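Local coordinates for substrate-binding protein (Synechococcus sp., PDB 6WPN) that probably binds a sugar or oligosaccharide in the periplasm as the substrate-binding component of a transport system, at residues 92-95 and 96-100; 197-200 and 201-205; 388-391 and 392-396; 397-400 and 401-405. One frame throughout, in Å; residues are numbered along the deposited sequence.

How the interactions relate
Along the chain the four contacts come in the order of their numbers, each a local contact along one helix or at its end. Interaction 1 lies on helix 92-99 and interaction 2 closes helix 195-202. Interactions 3 and 4 share helix 388-403, with centres about 14 Å apart. That helix ties the set together. Its first turn packs on interaction 1, where Pro-93 meets Val-388 and Lys-389. Its middle packs on interaction 2, where Leu-197 meets Gln-392 and Ile-395 and probably gives its N-H to the Tyr-396 hydroxyl. The centres of interactions 1 and 4 lie about 29 Å apart. A late helix thus joins two earlier parts of this solute-binding fold.

Interaction 1 (92-95 and 96-100); sequences PPFA and ANLAS
Phe-94 and Leu-98 meet one turn apart on the short alpha helix 92-99, which begins just after strand 87-90 of the mixed sheet. The backbone bonds hold the turn. Ala-96 N donates to Pro-92 O at 3.1 Å, Leu-98 N to Phe-94 O at 3.2 Å, and Ala-99 N to Ala-95 O at 2.9 Å. The bond from Asn-97 N to Pro-93 O is weak. The two prolines have no N-H to give, which suits the first turn of a helix.

The apolar contact is carried by the phenyl ring. CG of Phe-94 lies anti to its backbone N (chi1 -172°), which swings the ring along the helix toward Leu-98. The leucine covers one face, with CG offset toward the rim. Its CD1 makes an off-centre CH-pi contact, 4.0 Å from the ring centroid. Glu-72 of helix 72-80 touches both side chains.

Asn-97 OD1 accepts hydrogen bonds from Gly-387 N and Arg-427 NH2, so it links this helix to the C-terminal region. At the far end, Ser-100 OG donates to Asn-97 O at 3.0 Å, from above the carbonyl plane.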
loop_
_atom_site.group_PDB
_atom_site.type_symbol
_atom_site.label_atom_id
_atom_site.label_comp_id
_atom_site.label_asym_id
_atom_site.label_seq_id
_atom_site.Cartn_x
_atom_site.Cartn_y
_atom_site.Cartn_z
ATOM N N PRO A 92 -8.111 -2.697 2.884
ATOM C CA PRO A 92 -9.434 -2.041 2.877
ATOM C C PRO A 92 -10.171 -2.194 1.552
ATOM O O PRO A 92 -11.378 -2.479 1.568
ATOM C CB PRO A 92 -9.109 -0.565 3.188
ATOM C CG PRO A 92 -7.598 -0.473 3.281
ATOM C CD PRO A 92 -7.104 -1.857 3.549
ATOM N N PRO A 93 -9.524 -1.997 0.389
ATOM C CA PRO A 93 -10.284 -2.171 -0.868
ATOM C C PRO A 93 -10.863 -3.564 -1.049
ATOM O O PRO A 93 -12.070 -3.705 -1.286
ATOM C CB PRO A 93 -9.246 -1.845 -1.948
ATOM C CG PRO A 93 -8.281 -0.966 -1.283
ATOM C CD PRO A 93 -8.160 -1.515 0.100
ATOM N N PHE A 94 -10.034 -4.605 -0.945
ATOM C CA PHE A 94 -10.535 -5.961 -1.151
ATOM C C PHE A 94 -11.507 -6.380 -0.057
ATOM O O PHE A 94 -12.441 -7.145 -0.322
ATOM C CB PHE A 94 -9.378 -6.950 -1.255
ATOM C CG PHE A 94 -9.806 -8.329 -1.657
ATOM C CD1 PHE A 94 -9.398 -9.434 -0.935
ATOM C CD2 PHE A 94 -10.626 -8.519 -2.758
ATOM C CE1 PHE A 94 -9.795 -10.707 -1.302
ATOM C CE2 PHE A 94 -11.031 -9.788 -3.128
ATOM C CZ PHE A 94 -10.613 -10.884 -2.398
ATOM N N ALA A 95 -11.309 -5.895 1.170
ATOM C CA ALA A 95 -12.222 -6.242 2.254
ATOM C C ALA A 95 -13.623 -5.705 1.992
ATOM O O ALA A 95 -14.611 -6.332 2.390
ATOM C CB ALA A 95 -11.685 -5.713 3.584
ATOM N N ALA A 96 -13.728 -4.547 1.338
ATOM C CA ALA A 96 -15.037 -3.979 1.033
ATOM C C ALA A 96 -15.767 -4.795 -0.028
ATOM O O ALA A 96 -16.983 -5.001 0.072
ATOM C CB ALA A 96 -14.889 -2.525 0.584
ATOM N N ASN A 97 -15.048 -5.259 -1.056
ATOM C CA ASN A 97 -15.666 -6.129 -2.055
ATOM C C ASN A 97 -16.238 -7.389 -1.415
ATOM O O ASN A 97 -17.346 -7.819 -1.756
ATOM C CB ASN A 97 -14.645 -6.494 -3.141
ATOM C CG ASN A 97 -14.960 -5.856 -4.491
ATOM O OD1 ASN A 97 -15.929 -5.111 -4.634
ATOM N ND2 ASN A 97 -14.136 -6.154 -5.490
ATOM N N LEU A 98 -15.507 -7.982 -0.468
ATOM C CA LEU A 98 -15.979 -9.207 0.170
ATOM C C LEU A 98 -17.105 -8.931 1.158
ATOM O O LEU A 98 -18.048 -9.722 1.266
ATOM C CB LEU A 98 -14.824 -9.917 0.873
ATOM C CG LEU A 98 -13.696 -10.460 -0.003
ATOM C CD1 LEU A 98 -12.615 -11.092 0.857
ATOM C CD2 LEU A 98 -14.232 -11.465 -0.996
ATOM N N ALA A 99 -17.034 -7.810 1.882
ATOM C CA ALA A 99 -18.023 -7.564 2.925
ATOM C C ALA A 99 -19.355 -7.100 2.366
ATOM O O ALA A 99 -20.393 -7.324 2.997
ATOM C CB ALA A 99 -17.499 -6.527 3.914
ATOM N N SER A 100 -19.354 -6.449 1.201
ATOM C CA SER A 100 -20.613 -6.075 0.570
ATOM C C SER A 100 -21.423 -7.301 0.171
ATOM O O SER A 100 -22.630 -7.188 -0.069
ATOM C CB SER A 100 -20.359 -5.185 -0.648
ATOM O OG SER A 100 -19.628 -5.876 -1.648
#

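Interaction 2 (197-200 and 201-205); sequences LESF and VQMGV
Phe-200 O receives Val-205 N at 3.0 Å, a backbone bond that reaches back five residues as the chain leaves the helix. Just before it the pattern is the ordinary i to i+4: Gln-202 N donates to Glu-198 O at 2.9 Å. Met-203 N makes only weak bonds, to Ser-199 O and Phe-200 O.

Phe-200 and Val-205 lie side by side and point the same way. Their CB atoms are 4.1 Å apart. CG2 of the valine approaches the ring at CD2, at 4.2 Å. Ala-224 of helix 219-233 touches both residues, and the ring of Phe-225 meets that of Phe-200 with the planes steeply inclined.

The arrangement is a Schellman motif. Gly-204, with positive phi (82°), is its C-prime residue, and its N bonds to Val-201 O at 3.1 Å. The reversal returns Val-205 to the last helical turn and sets its CB toward Phe-200.

Selenomethionine Met-203 has its CG beside its own backbone N (chi1 -68°). This lays the start of the chain against Ser-199 O. The end of the chain leads away from the helix turn, and the side chain touches Ala-224 and Phe-227 of helix 219-233.

Gln-202 keeps its aliphatic part over the Glu-198 carbonyl, with CG 3.5 Å from Glu-198 O. Its buried amide is satisfied elsewhere: OE1 accepts from Trp-165 NE1 and NE2 donates to Thr-294 O. Glu-198, one turn back on the same side of the helix, forms a salt bridge with Arg-144.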
loop_
_atom_site.group_PDB
_atom_site.type_symbol
_atom_site.label_atom_id
_atom_site.label_comp_id
_atom_site.label_asym_id
_atom_site.label_seq_id
_atom_site.Cartn_x
_atom_site.Cartn_y
_atom_site.Cartn_z
ATOM N N LEU A 197 -3.442 5.824 -8.869
ATOM C CA LEU A 197 -4.780 6.152 -8.391
ATOM C C LEU A 197 -4.715 6.969 -7.110
ATOM O O LEU A 197 -5.542 7.860 -6.891
ATOM C CB LEU A 197 -5.589 4.876 -8.171
ATOM C CG LEU A 197 -7.090 5.083 -7.981
ATOM C CD1 LEU A 197 -7.699 5.658 -9.252
ATOM C CD2 LEU A 197 -7.764 3.781 -7.602
ATOM N N GLU A 198 -3.755 6.661 -6.238
ATOM C CA GLU A 198 -3.589 7.453 -5.024
ATOM C C GLU A 198 -3.151 8.879 -5.343
ATOM O O GLU A 198 -3.559 9.823 -4.654
ATOM C CB GLU A 198 -2.593 6.774 -4.085
ATOM C CG GLU A 198 -3.103 5.466 -3.485
ATOM C CD GLU A 198 -1.984 4.587 -2.950
ATOM O OE1 GLU A 198 -0.805 4.934 -3.162
ATOM O OE2 GLU A 198 -2.285 3.560 -2.305
ATOM N N SER A 199 -2.330 9.062 -6.385
ATOM C CA SER A 199 -1.939 10.416 -6.769
ATOM C C SER A 199 -3.145 11.222 -7.227
ATOM O O SER A 199 -3.230 12.429 -6.967
ATOM C CB SER A 199 -0.885 10.387 -7.872
ATOM O OG SER A 199 -1.481 10.115 -9.128
ATOM N N PHE A 200 -4.088 10.568 -7.915
ATOM C CA PHE A 200 -5.338 11.228 -8.275
ATOM C C PHE A 200 -6.024 11.777 -7.036
ATOM O O PHE A 200 -6.439 12.942 -7.003
ATOM C CB PHE A 200 -6.261 10.253 -9.019
ATOM C CG PHE A 200 -5.933 10.089 -10.484
ATOM C CD1 PHE A 200 -4.850 9.334 -10.891
ATOM C CD2 PHE A 200 -6.720 10.682 -11.453
ATOM C CE1 PHE A 200 -4.546 9.183 -12.233
ATOM C CE2 PHE A 200 -6.420 10.533 -12.799
ATOM C CZ PHE A 200 -5.330 9.780 -13.185
ATOM N N VAL A 201 -6.137 10.954 -5.992
ATOM C CA VAL A 201 -6.776 11.409 -4.763
ATOM C C VAL A 201 -5.974 12.544 -4.133
ATOM O O VAL A 201 -6.547 13.509 -3.615
ATOM C CB VAL A 201 -6.962 10.233 -3.788
ATOM C CG1 VAL A 201 -7.659 10.702 -2.519
ATOM C CG2 VAL A 201 -7.740 9.111 -4.454
ATOM N N GLN A 202 -4.637 12.454 -4.173
ATOM C CA GLN A 202 -3.811 13.523 -3.612
ATOM C C GLN A 202 -3.913 14.800 -4.430
ATOM O O GLN A 202 -3.719 15.897 -3.890
ATOM C CB GLN A 202 -2.349 13.088 -3.511
ATOM C CG GLN A 202 -2.066 12.105 -2.394
ATOM C CD GLN A 202 -0.636 11.598 -2.411
ATOM O OE1 GLN A 202 -0.066 11.351 -3.472
ATOM N NE2 GLN A 202 -0.043 11.461 -1.231
HETATM N N MSE A 203 -4.297 14.643 -5.686
HETATM C CA MSE A 203 -4.434 15.795 -6.598
HETATM C C MSE A 203 -5.832 16.405 -6.494
HETATM O O MSE A 203 -6.163 17.229 -7.326
HETATM C CB MSE A 203 -4.069 15.376 -8.011
HETATM C CG MSE A 203 -2.632 15.066 -8.138
HETATM SE SE MSE A 203 -2.277 14.465 -9.903
HETATM C CE MSE A 203 -2.450 16.089 -10.888
ATOM N N GLY A 204 -6.600 16.019 -5.486
ATOM C CA GLY A 204 -7.933 16.555 -5.290
ATOM C C GLY A 204 -9.023 15.924 -6.129
ATOM O O GLY A 204 -10.141 16.452 -6.158
ATOM N N VAL A 205 -8.739 14.819 -6.810
ATOM C CA VAL A 205 -9.729 14.175 -7.668
ATOM C C VAL A 205 -10.693 13.359 -6.817
ATOM O O VAL A 205 -10.277 12.616 -5.920
ATOM C CB VAL A 205 -9.043 13.291 -8.720
ATOM C CG1 VAL A 205 -10.081 12.567 -9.577
ATOM C CG2 VAL A 205 -8.103 14.122 -9.582
#

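Interaction 3 (388-391 and 392-396); sequences VKRL and QSIIY
Gln-392 and Lys-389 lie side by side on the first turns of alpha helix 388-403, pointing the same way. The helix is regular here. Gln-392 N donates to Val-388 O at 2.8 Å, and Ser-393, Ile-394 and Ile-395 each bond to the carbonyl four residues before.

The glutamine can be followed outward. Its CB rests 3.5 Å from Val-388 O. CG stands anti to the backbone N (chi1 171°) and lies over the centre of one face of the Tyr-396 ring, 3.6 Å above its plane. The chain stays extended beyond CG. CD comes 4.0 Å from Lys-389 CD. OE1 lies beside the last carbons of the lysine, 3.7 Å from Lys-389 CE. NE2 donates to Pro-190 O, so the buried amide is held by the neighbouring loop. Leu-197 of helix 195-202 also packs on this side chain.

The lysine chain is bent at chi2 and again at chi4, with CD and CE beside the amide of Gln-392. Its side chain also touches Pro-93 of helix 92-99. The hydroxyl of Tyr-396 is bonded to Leu-197 N and Ser-193 O, which ties the covered ring to the start of helix 195-202.

Another side of the helix is apolar. Leu-391 and Ile-395 cross at an angle. Trp-420 of helix 409-427 packs on the leucine. Ile-395 CD1 lies 3.9 Å from both CG and CD1 of Leu-391.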
loop_
_atom_site.group_PDB
_atom_site.type_symbol
_atom_site.label_atom_id
_atom_site.label_comp_id
_atom_site.label_asym_id
_atom_site.label_seq_id
_atom_site.Cartn_x
_atom_site.Cartn_y
_atom_site.Cartn_z
ATOM N N VAL A 388 -13.242 -1.067 -6.564
ATOM C CA VAL A 388 -12.264 -0.014 -6.824
ATOM C C VAL A 388 -11.168 -0.500 -7.763
ATOM O O VAL A 388 -10.546 0.304 -8.468
ATOM C CB VAL A 388 -11.674 0.513 -5.501
ATOM C CG1 VAL A 388 -10.688 -0.481 -4.922
ATOM C CG2 VAL A 388 -11.010 1.866 -5.713
ATOM N N LYS A 389 -10.911 -1.808 -7.799
ATOM C CA LYS A 389 -9.917 -2.327 -8.730
ATOM C C LYS A 389 -10.445 -2.372 -10.157
ATOM O O LYS A 389 -9.666 -2.212 -11.103
ATOM C CB LYS A 389 -9.440 -3.707 -8.277
ATOM C CG LYS A 389 -8.471 -3.643 -7.098
ATOM C CD LYS A 389 -7.190 -2.902 -7.480
ATOM C CE LYS A 389 -6.261 -2.703 -6.290
ATOM N NZ LYS A 389 -6.836 -1.772 -5.278
ATOM N N ARG A 390 -11.751 -2.578 -10.333
ATOM C CA ARG A 390 -12.347 -2.402 -11.653
ATOM C C ARG A 390 -12.178 -0.961 -12.119
ATOM O O ARG A 390 -11.830 -0.705 -13.278
ATOM C CB ARG A 390 -13.835 -2.752 -11.598
ATOM C CG ARG A 390 -14.584 -2.594 -12.914
ATOM C CD ARG A 390 -14.229 -3.690 -13.900
ATOM N NE ARG A 390 -14.633 -4.989 -13.357
ATOM C CZ ARG A 390 -14.469 -6.153 -13.974
ATOM N NH1 ARG A 390 -13.906 -6.199 -15.174
ATOM N NH2 ARG A 390 -14.878 -7.274 -13.390
ATOM N N LEU A 391 -12.414 -0.009 -11.214
ATOM C CA LEU A 391 -12.238 1.405 -11.527
ATOM C C LEU A 391 -10.782 1.727 -11.841
ATOM O O LEU A 391 -10.492 2.443 -12.806
ATOM C CB LEU A 391 -12.735 2.250 -10.357
ATOM C CG LEU A 391 -12.549 3.763 -10.451
ATOM C CD1 LEU A 391 -13.459 4.327 -11.528
ATOM C CD2 LEU A 391 -12.810 4.428 -9.106
ATOM N N GLN A 392 -9.852 1.207 -11.037
ATOM C CA GLN A 392 -8.436 1.430 -11.305
ATOM C C GLN A 392 -8.048 0.921 -12.685
ATOM O O GLN A 392 -7.320 1.596 -13.424
ATOM C CB GLN A 392 -7.584 0.745 -10.240
ATOM C CG GLN A 392 -6.100 0.746 -10.565
ATOM C CD GLN A 392 -5.276 0.018 -9.523
ATOM O OE1 GLN A 392 -5.368 0.305 -8.331
ATOM N NE2 GLN A 392 -4.469 -0.934 -9.968
ATOM N N SER A 393 -8.521 -0.272 -13.048
ATOM C CA SER A 393 -8.163 -0.847 -14.339
ATOM C C SER A 393 -8.679 0.010 -15.489
ATOM O O SER A 393 -7.969 0.227 -16.476
ATOM C CB SER A 393 -8.699 -2.273 -14.438
ATOM O OG SER A 393 -8.326 -2.858 -15.672
ATOM N N ILE A 394 -9.919 0.493 -15.385
ATOM C CA ILE A 394 -10.486 1.322 -16.446
ATOM C C ILE A 394 -9.698 2.619 -16.587
ATOM O O ILE A 394 -9.397 3.064 -17.701
ATOM C CB ILE A 394 -11.982 1.583 -16.182
ATOM C CG1 ILE A 394 -12.784 0.283 -16.315
ATOM C CG2 ILE A 394 -12.522 2.644 -17.125
ATOM C CD1 ILE A 394 -14.258 0.466 -16.123
ATOM N N ILE A 395 -9.363 3.250 -15.465
ATOM C CA ILE A 395 -8.639 4.515 -15.521
ATOM C C ILE A 395 -7.233 4.300 -16.073
ATOM O O ILE A 395 -6.791 5.016 -16.979
ATOM C CB ILE A 395 -8.612 5.179 -14.133
ATOM C CG1 ILE A 395 -10.030 5.575 -13.711
ATOM C CG2 ILE A 395 -7.683 6.387 -14.139
ATOM C CD1 ILE A 395 -10.107 6.183 -12.328
ATOM N N TYR A 396 -6.523 3.290 -15.561
ATOM C CA TYR A 396 -5.166 3.032 -16.037
ATOM C C TYR A 396 -5.147 2.712 -17.530
ATOM O O TYR A 396 -4.238 3.141 -18.252
ATOM C CB TYR A 396 -4.523 1.887 -15.250
ATOM C CG TYR A 396 -4.075 2.233 -13.843
ATOM C CD1 TYR A 396 -4.593 3.332 -13.169
ATOM C CD2 TYR A 396 -3.104 1.473 -13.204
ATOM C CE1 TYR A 396 -4.184 3.641 -11.888
ATOM C CE2 TYR A 396 -2.678 1.775 -11.926
ATOM C CZ TYR A 396 -3.219 2.862 -11.271
ATOM O OH TYR A 396 -2.798 3.168 -9.996
#

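Interaction 4 (397-400 and 401-405); sequences TQLQ and RAMLG
Leu-399 and Met-403 pack one turn apart in the last turns of alpha helix 388-403, which ends in a Schellman motif. This is the tight, buried side. Met-403 is selenomethionine, and its SE lies 4.0 Å from Leu-399 CG, with the two side chains crossing at an angle. With CG turned away from the carbonyl carbon (chi1 -74°), the chain of Met-403 passes close to Leu-399 O. Helix 219-233 closes over this side: Thr-229 touches Leu-399 and Ala-402, while Trp-228 and Tyr-232 touch Met-403. The backbone beneath is firm. Met-403 N donates to Leu-399 O at 2.9 Å, nearly in line with the carbonyl bond.

The helix end is more open. Leu-404 is exposed, and its CG lies 3.5 Å from Gln-400 O. Gly-405, also exposed, has positive phi (76°) and turns the chain out of the helix. Its N bonds to Ala-402 O at 3.1 Å. Arg-233 of the same covering helix reaches this oxygen too, donating from NH2.

On the side of the helix turned away from Leu-399, Gln-398 and Arg-401 run side by side. The glutamine is buried against helix 409-427, touching Ala-412, Glu-415, Ala-416 and Gln-419. Its bend at chi2 carries the amide alongside the arginine. The amide and guanidinium planes are nearly perpendicular, 84° apart. Arg-401 NH1 donates a hydrogen bond to Gln-398 OE1 at 3.1 Å, on a lone pair in the amide plane, with the oxygen tilted from the guanidinium plane.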
loop_
_atom_site.group_PDB
_atom_site.type_symbol
_atom_site.label_atom_id
_atom_site.label_comp_id
_atom_site.label_asym_id
_atom_site.label_seq_id
_atom_site.Cartn_x
_atom_site.Cartn_y
_atom_site.Cartn_z
ATOM N N THR A 397 -6.139 1.953 -18.010
ATOM C CA THR A 397 -6.189 1.592 -19.426
ATOM C C THR A 397 -6.399 2.817 -20.305
ATOM O O THR A 397 -5.722 2.980 -21.327
ATOM C CB THR A 397 -7.294 0.567 -19.678
ATOM O OG1 THR A 397 -6.985 -0.652 -18.990
ATOM C CG2 THR A 397 -7.437 0.292 -21.170
ATOM N N GLN A 398 -7.357 3.673 -19.944
ATOM C CA GLN A 398 -7.616 4.866 -20.746
ATOM C C GLN A 398 -6.453 5.849 -20.664
ATOM O O GLN A 398 -6.063 6.444 -21.674
ATOM C CB GLN A 398 -8.920 5.533 -20.304
ATOM C CG GLN A 398 -10.169 4.702 -20.572
ATOM C CD GLN A 398 -10.226 4.165 -21.994
ATOM O OE1 GLN A 398 -9.943 4.880 -22.958
ATOM N NE2 GLN A 398 -10.605 2.899 -22.130
ATOM N N LEU A 399 -5.883 6.028 -19.472
ATOM C CA LEU A 399 -4.725 6.905 -19.348
ATOM C C LEU A 399 -3.576 6.388 -20.201
ATOM O O LEU A 399 -2.855 7.171 -20.832
ATOM C CB LEU A 399 -4.301 7.012 -17.884
ATOM C CG LEU A 399 -3.067 7.871 -17.589
ATOM C CD1 LEU A 399 -3.275 9.292 -18.077
ATOM C CD2 LEU A 399 -2.753 7.868 -16.108
ATOM N N GLN A 400 -3.440 5.066 -20.283
ATOM C CA GLN A 400 -2.390 4.464 -21.090
ATOM C C GLN A 400 -2.562 4.795 -22.566
ATOM O O GLN A 400 -1.582 5.078 -23.264
ATOM C CB GLN A 400 -2.399 2.956 -20.862
ATOM C CG GLN A 400 -1.189 2.223 -21.356
ATOM C CD GLN A 400 -1.159 0.801 -20.831
ATOM O OE1 GLN A 400 -1.511 0.550 -19.675
ATOM N NE2 GLN A 400 -0.743 -0.139 -21.678
ATOM N N ARG A 401 -3.803 4.782 -23.057
ATOM C CA ARG A 401 -4.055 5.164 -24.443
ATOM C C ARG A 401 -3.685 6.618 -24.701
ATOM O O ARG A 401 -3.243 6.961 -25.802
ATOM C CB ARG A 401 -5.523 4.934 -24.799
ATOM C CG ARG A 401 -5.982 3.494 -24.698
ATOM C CD ARG A 401 -7.468 3.414 -24.955
ATOM N NE ARG A 401 -7.780 3.694 -26.348
ATOM C CZ ARG A 401 -8.997 3.988 -26.793
ATOM N NH1 ARG A 401 -10.010 4.060 -25.943
ATOM N NH2 ARG A 401 -9.199 4.212 -28.086
ATOM N N ALA A 402 -3.874 7.488 -23.710
ATOM C CA ALA A 402 -3.548 8.894 -23.898
ATOM C C ALA A 402 -2.049 9.144 -23.821
ATOM O O ALA A 402 -1.533 10.013 -24.534
ATOM C CB ALA A 402 -4.276 9.748 -22.860
HETATM N N MSE A 403 -1.340 8.400 -22.980
HETATM C CA MSE A 403 0.103 8.556 -22.852
HETATM C C MSE A 403 0.811 8.124 -24.125
HETATM O O MSE A 403 1.783 8.751 -24.545
HETATM C CB MSE A 403 0.629 7.753 -21.665
HETATM C CG MSE A 403 0.300 8.356 -20.314
HETATM SE SE MSE A 403 0.686 7.097 -18.885
HETATM C CE MSE A 403 1.581 8.295 -17.626
ATOM N N LEU A 404 0.322 7.048 -24.738
ATOM C CA LEU A 404 0.889 6.564 -25.989
ATOM C C LEU A 404 0.480 7.405 -27.190
ATOM O O LEU A 404 0.891 7.093 -28.315
ATOM C CB LEU A 404 0.483 5.106 -26.220
ATOM C CG LEU A 404 1.091 4.078 -25.265
ATOM C CD1 LEU A 404 0.464 2.706 -25.470
ATOM C CD2 LEU A 404 2.595 4.009 -25.466
ATOM N N GLY A 405 -0.302 8.463 -26.982
ATOM C CA GLY A 405 -0.716 9.315 -28.075
ATOM C C GLY A 405 -1.802 8.754 -28.962
ATOM O O GLY A 405 -1.982 9.242 -30.080
#